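Long-range contact in YrdC-like domain-containing protein (Streptococcus mutans, PDB 3L7V), which is of unknown function but may bind double-stranded RNA and take part in tRNA modification: residues Y68-K81 / E178-N190. Numbering follows the deposited sequence.
Sequences YIIMTSDKKGLERK and EKEGRMVYASSAN. With SO4 (sulfate ion), chain B.
M71 and V184 meet on one face of the sheet, the selenomethionine's terminal CE set snugly against V184 CG1 at 3.5 Å. The bend about the last torsion of M71 (chi3 41°) turns that methyl toward the valine, while CG of M71 passes the methyl of A186; L96 and I172 close over the same apolar patch. On the opposite face L78, from helix 75-81, brings CD1 to 4.3 Å from CD1 of the Y185 ring, which also skirts the carbonyl oxygens of T72 and S73. Strands 68-72 and 185-188 run antiparallel, at 151°, as neighbouring inner strands of the mixed sheet of this YrdC-family protein, with strand 59-64 beside the former and strand 94-96 beside the latter. T72 and Y185 form a hydrogen-bonded pair: Y185 N gives T72 O a nearly straight bond of 2.7 Å, and T72 N returns one to Y185 O. I70 and S187 repeat the exchange, I70 N reaching S187 O at 2.8 Å. T72 OG1 is buried without a polar partner. Just beyond S188, A189 N bonds to Y68 O from above the carbonyl plane, and A189 CB packs against CB of Y68, whose hydroxyl bonds to D218. K81 folds its chain over S187, with NZ 3.2 Å from CB of that serine. At the far end S73 OG, bonded to V53 O, accepts a hydrogen bond from a water. By the exposed S188, a sulfate, probably from the crystallisation liquor, receives the backbone N-H of S188 on O3 at 3.2 Å and a further bond from R268.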
loop_
_atom_site.group_PDB
_atom_site.type_symbol
_atom_site.label_atom_id
_atom_site.label_comp_id
_atom_site.label_asym_id
_atom_site.label_seq_id
_atom_site.Cartn_x
_atom_site.Cartn_y
_atom_site.Cartn_z
ATOM N N TYR A 68 3.496 -11.126 -3.001
ATOM C CA TYR A 68 2.443 -10.970 -4.026
ATOM C C TYR A 68 1.191 -10.245 -3.502
ATOM O O TYR A 68 0.764 -10.479 -2.367
ATOM C CB TYR A 68 2.073 -12.340 -4.663
ATOM C CG TYR A 68 3.178 -12.835 -5.583
ATOM C CD1 TYR A 68 4.173 -13.687 -5.120
ATOM C CD2 TYR A 68 3.260 -12.392 -6.903
ATOM C CE1 TYR A 68 5.205 -14.109 -5.959
ATOM C CE2 TYR A 68 4.283 -12.798 -7.742
ATOM C CZ TYR A 68 5.250 -13.661 -7.266
ATOM O OH TYR A 68 6.268 -14.057 -8.102
ATOM N N ILE A 69 0.634 -9.351 -4.330
ATOM C CA ILE A 69 -0.600 -8.627 -4.011
ATOM C C ILE A 69 -1.680 -8.826 -5.078
ATOM O O ILE A 69 -1.377 -9.067 -6.251
ATOM C CB ILE A 69 -0.382 -7.082 -3.856
ATOM C CG1 ILE A 69 0.209 -6.477 -5.140
ATOM C CG2 ILE A 69 0.463 -6.768 -2.640
ATOM C CD1 ILE A 69 0.646 -5.005 -5.022
ATOM N N ILE A 70 -2.937 -8.720 -4.648
ATOM C CA ILE A 70 -4.069 -8.571 -5.555
ATOM C C ILE A 70 -4.398 -7.077 -5.760
ATOM O O ILE A 70 -4.507 -6.329 -4.793
ATOM C CB ILE A 70 -5.303 -9.328 -5.009
ATOM C CG1 ILE A 70 -4.918 -10.776 -4.687
ATOM C CG2 ILE A 70 -6.473 -9.248 -6.004
ATOM C CD1 ILE A 70 -5.886 -11.506 -3.771
HETATM N N MSE A 71 -4.553 -6.664 -7.020
HETATM C CA MSE A 71 -4.719 -5.263 -7.423
HETATM C C MSE A 71 -6.012 -5.029 -8.214
HETATM O O MSE A 71 -6.327 -5.796 -9.141
HETATM C CB MSE A 71 -3.561 -4.836 -8.336
HETATM C CG MSE A 71 -2.261 -4.455 -7.665
HETATM SE SE MSE A 71 -0.925 -3.812 -8.970
HETATM C CE MSE A 71 -2.105 -2.721 -10.110
ATOM N N THR A 72 -6.733 -3.954 -7.874
ATOM C CA THR A 72 -7.956 -3.534 -8.583
ATOM C C THR A 72 -8.148 -2.011 -8.528
ATOM O O THR A 72 -7.437 -1.315 -7.794
ATOM C CB THR A 72 -9.253 -4.236 -8.054
ATOM O OG1 THR A 72 -9.459 -3.945 -6.664
ATOM C CG2 THR A 72 -9.158 -5.722 -8.228
ATOM N N SER A 73 -9.110 -1.499 -9.300
ATOM C CA SER A 73 -9.355 -0.057 -9.351
ATOM C C SER A 73 -10.833 0.392 -9.257
ATOM O O SER A 73 -11.127 1.569 -9.451
ATOM C CB SER A 73 -8.664 0.572 -10.571
ATOM O OG SER A 73 -9.348 0.255 -11.766
ATOM N N ASP A 74 -11.752 -0.522 -8.943
ATOM C CA ASP A 74 -13.140 -0.123 -8.703
ATOM C C ASP A 74 -13.898 -1.007 -7.712
ATOM O O ASP A 74 -13.388 -2.028 -7.254
ATOM C CB ASP A 74 -13.911 -0.012 -10.024
ATOM C CG ASP A 74 -13.918 -1.313 -10.811
ATOM O OD1 ASP A 74 -13.733 -2.392 -10.200
ATOM O OD2 ASP A 74 -14.103 -1.250 -12.045
ATOM N N LYS A 75 -15.120 -0.610 -7.379
ATOM C CA LYS A 75 -15.945 -1.363 -6.425
ATOM C C LYS A 75 -16.217 -2.824 -6.849
ATOM O O LYS A 75 -16.089 -3.750 -6.036
ATOM C CB LYS A 75 -17.259 -0.614 -6.167
ATOM C CG LYS A 75 -18.243 -1.329 -5.253
ATOM C CD LYS A 75 -17.788 -1.298 -3.813
ATOM C CE LYS A 75 -18.872 -1.854 -2.883
ATOM N NZ LYS A 75 -20.030 -0.931 -2.707
ATOM N N LYS A 76 -16.593 -3.028 -8.112
ATOM C CA LYS A 76 -16.786 -4.379 -8.657
ATOM C C LYS A 76 -15.544 -5.281 -8.515
ATOM O O LYS A 76 -15.666 -6.480 -8.249
ATOM C CB LYS A 76 -17.213 -4.320 -10.128
ATOM C CG LYS A 76 -18.660 -4.668 -10.385
ATOM C CD LYS A 76 -18.860 -6.187 -10.448
ATOM C CE LYS A 76 -18.884 -6.818 -9.058
ATOM N NZ LYS A 76 -18.806 -8.305 -9.093
ATOM N N GLY A 77 -14.356 -4.709 -8.703
ATOM C CA GLY A 77 -13.123 -5.460 -8.524
ATOM C C GLY A 77 -12.829 -5.737 -7.058
ATOM O O GLY A 77 -12.295 -6.795 -6.720
ATOM N N LEU A 78 -13.185 -4.783 -6.190
ATOM C CA LEU A 78 -12.977 -4.916 -4.747
ATOM C C LEU A 78 -13.829 -6.016 -4.138
ATOM O O LEU A 78 -13.348 -6.777 -3.302
ATOM C CB LEU A 78 -13.221 -3.586 -4.021
ATOM C CG LEU A 78 -12.070 -2.582 -4.067
ATOM C CD1 LEU A 78 -12.559 -1.157 -3.855
ATOM C CD2 LEU A 78 -10.992 -2.960 -3.038
ATOM N N GLU A 79 -15.093 -6.094 -4.550
ATOM C CA GLU A 79 -15.962 -7.207 -4.146
ATOM C C GLU A 79 -15.352 -8.575 -4.483
ATOM O O GLU A 79 -15.372 -9.493 -3.669
ATOM C CB GLU A 79 -17.342 -7.091 -4.808
ATOM C CG GLU A 79 -18.111 -5.829 -4.459
ATOM C CD GLU A 79 -18.752 -5.883 -3.090
ATOM O OE1 GLU A 79 -19.490 -4.931 -2.746
ATOM O OE2 GLU A 79 -18.525 -6.871 -2.359
ATOM N N ARG A 80 -14.817 -8.704 -5.691
ATOM C CA ARG A 80 -14.174 -9.944 -6.107
ATOM C C ARG A 80 -12.984 -10.276 -5.187
ATOM O O ARG A 80 -12.770 -11.427 -4.838
ATOM C CB ARG A 80 -13.760 -9.884 -7.599
ATOM C CG ARG A 80 -14.954 -9.777 -8.602
ATOM C CD ARG A 80 -14.510 -9.482 -10.060
ATOM N NE ARG A 80 -13.843 -10.627 -10.702
ATOM C CZ ARG A 80 -13.054 -10.560 -11.776
ATOM N NH1 ARG A 80 -12.788 -9.397 -12.354
ATOM N NH2 ARG A 80 -12.503 -11.665 -12.266
ATOM N N LYS A 81 -12.233 -9.258 -4.770
ATOM C CA LYS A 81 -11.046 -9.475 -3.942
ATOM C C LYS A 81 -11.390 -10.009 -2.562
ATOM O O LYS A 81 -10.825 -11.004 -2.120
ATOM C CB LYS A 81 -10.217 -8.196 -3.786
ATOM C CG LYS A 81 -8.754 -8.491 -3.527
ATOM C CD LYS A 81 -8.157 -7.563 -2.504
ATOM C CE LYS A 81 -8.179 -6.134 -2.960
ATOM N NZ LYS A 81 -8.107 -5.258 -1.780
ATOM N N GLU A 178 -1.328 9.270 -14.032
ATOM C CA GLU A 178 -0.931 10.355 -14.923
ATOM C C GLU A 178 -1.704 10.362 -16.244
ATOM O O GLU A 178 -1.936 11.412 -16.822
ATOM C CB GLU A 178 0.583 10.325 -15.174
ATOM C CG GLU A 178 1.416 10.913 -14.033
ATOM C CD GLU A 178 2.930 10.756 -14.225
ATOM O OE1 GLU A 178 3.367 10.304 -15.305
ATOM O OE2 GLU A 178 3.692 11.089 -13.287
ATOM N N LYS A 179 -2.120 9.195 -16.720
ATOM C CA LYS A 179 -2.762 9.143 -18.028
ATOM C C LYS A 179 -4.267 8.910 -18.018
ATOM O O LYS A 179 -4.915 9.049 -19.048
ATOM C CB LYS A 179 -2.049 8.155 -18.957
ATOM C CG LYS A 179 -0.625 8.590 -19.272
ATOM C CD LYS A 179 -0.034 7.837 -20.450
ATOM C CE LYS A 179 1.317 8.438 -20.850
ATOM N NZ LYS A 179 2.285 8.547 -19.707
ATOM N N GLU A 180 -4.840 8.591 -16.867
ATOM C CA GLU A 180 -6.281 8.364 -16.817
ATOM C C GLU A 180 -6.905 9.032 -15.603
ATOM O O GLU A 180 -8.125 9.025 -15.437
ATOM C CB GLU A 180 -6.591 6.860 -16.804
ATOM C CG GLU A 180 -5.977 6.094 -17.955
ATOM C CD GLU A 180 -6.838 6.146 -19.207
ATOM O OE1 GLU A 180 -8.060 6.373 -19.070
ATOM O OE2 GLU A 180 -6.301 5.945 -20.321
ATOM N N GLY A 181 -6.070 9.599 -14.744
ATOM C CA GLY A 181 -6.567 10.172 -13.505
ATOM C C GLY A 181 -7.225 9.150 -12.588
ATOM O O GLY A 181 -8.109 9.501 -11.798
ATOM N N ARG A 182 -6.794 7.890 -12.674
ATOM C CA ARG A 182 -7.391 6.824 -11.864
ATOM C C ARG A 182 -6.474 6.305 -10.739
ATOM O O ARG A 182 -5.250 6.365 -10.851
ATOM C CB ARG A 182 -7.805 5.650 -12.752
ATOM C CG ARG A 182 -8.768 6.014 -13.866
ATOM C CD ARG A 182 -9.212 4.769 -14.588
ATOM N NE ARG A 182 -9.926 5.052 -15.828
ATOM C CZ ARG A 182 -10.785 4.209 -16.390
ATOM N NH1 ARG A 182 -11.033 3.045 -15.808
ATOM N NH2 ARG A 182 -11.405 4.528 -17.514
HETATM N N MSE A 183 -7.084 5.775 -9.675
HETATM C CA MSE A 183 -6.362 5.185 -8.535
HETATM C C MSE A 183 -6.289 3.636 -8.584
HETATM O O MSE A 183 -7.077 2.997 -9.274
HETATM C CB MSE A 183 -7.026 5.618 -7.220
HETATM C CG MSE A 183 -7.020 7.128 -6.942
HETATM SE SE MSE A 183 -8.257 7.613 -5.477
HETATM C CE MSE A 183 -7.456 6.546 -4.061
ATOM N N VAL A 184 -5.352 3.044 -7.841
ATOM C CA VAL A 184 -5.239 1.574 -7.739
ATOM C C VAL A 184 -5.179 1.100 -6.271
ATOM O O VAL A 184 -4.508 1.717 -5.449
ATOM C CB VAL A 184 -4.010 1.036 -8.519
ATOM C CG1 VAL A 184 -3.693 -0.385 -8.116
ATOM C CG2 VAL A 184 -4.247 1.112 -10.017
ATOM N N TYR A 185 -5.900 0.024 -5.950
ATOM C CA TYR A 185 -6.037 -0.462 -4.567
ATOM C C TYR A 185 -5.557 -1.906 -4.448
ATOM O O TYR A 185 -5.486 -2.622 -5.451
ATOM C CB TYR A 185 -7.494 -0.370 -4.086
ATOM C CG TYR A 185 -8.185 0.926 -4.451
ATOM C CD1 TYR A 185 -9.172 0.957 -5.433
ATOM C CD2 TYR A 185 -7.843 2.121 -3.822
ATOM C CE1 TYR A 185 -9.799 2.143 -5.780
ATOM C CE2 TYR A 185 -8.463 3.302 -4.165
ATOM C CZ TYR A 185 -9.441 3.313 -5.143
ATOM O OH TYR A 185 -10.061 4.498 -5.483
ATOM N N ALA A 186 -5.242 -2.345 -3.227
ATOM C CA ALA A 186 -4.595 -3.644 -3.050
ATOM C C ALA A 186 -4.747 -4.291 -1.683
ATOM O O ALA A 186 -5.101 -3.648 -0.694
ATOM C CB ALA A 186 -3.119 -3.555 -3.402
ATOM N N SER A 187 -4.424 -5.582 -1.670
ATOM C CA SER A 187 -4.415 -6.440 -0.493
ATOM C C SER A 187 -3.438 -7.576 -0.834
ATOM O O SER A 187 -3.192 -7.851 -2.016
ATOM C CB SER A 187 -5.819 -7.000 -0.268
ATOM O OG SER A 187 -6.028 -7.360 1.081
ATOM N N SER A 188 -2.872 -8.239 0.168
ATOM C CA SER A 188 -1.870 -9.268 -0.130
ATOM C C SER A 188 -2.500 -10.536 -0.688
ATOM O O SER A 188 -3.630 -10.876 -0.349
ATOM C CB SER A 188 -0.985 -9.583 1.084
ATOM O OG SER A 188 -1.695 -10.276 2.095
ATOM N N ALA A 189 -1.750 -11.228 -1.541
ATOM C CA ALA A 189 -2.216 -12.445 -2.219
ATOM C C ALA A 189 -1.976 -13.698 -1.369
ATOM O O ALA A 189 -1.051 -14.471 -1.632
ATOM C CB ALA A 189 -1.534 -12.584 -3.595
ATOM N N ASN A 190 -2.843 -13.893 -0.380
ATOM C CA ASN A 190 -2.619 -14.817 0.733
ATOM C C ASN A 190 -1.405 -14.460 1.572
ATOM O O ASN A 190 -1.423 -13.446 2.267
ATOM C CB ASN A 190 -2.585 -16.279 0.291
ATOM C CG ASN A 190 -3.896 -16.984 0.563
ATOM O OD1 ASN A 190 -4.873 -16.350 0.967
ATOM N ND2 ASN A 190 -3.928 -18.292 0.353
HETATM S S SO4 B . -2.324 -6.271 3.808
HETATM O O1 SO4 B . -3.242 -5.171 4.116
HETATM O O2 SO4 B . -1.693 -6.750 5.033
HETATM O O3 SO4 B . -3.073 -7.374 3.203
HETATM O O4 SO4 B . -1.266 -5.797 2.915
HETATM O O HOH W 1 -10.856 2.492 -13.325
#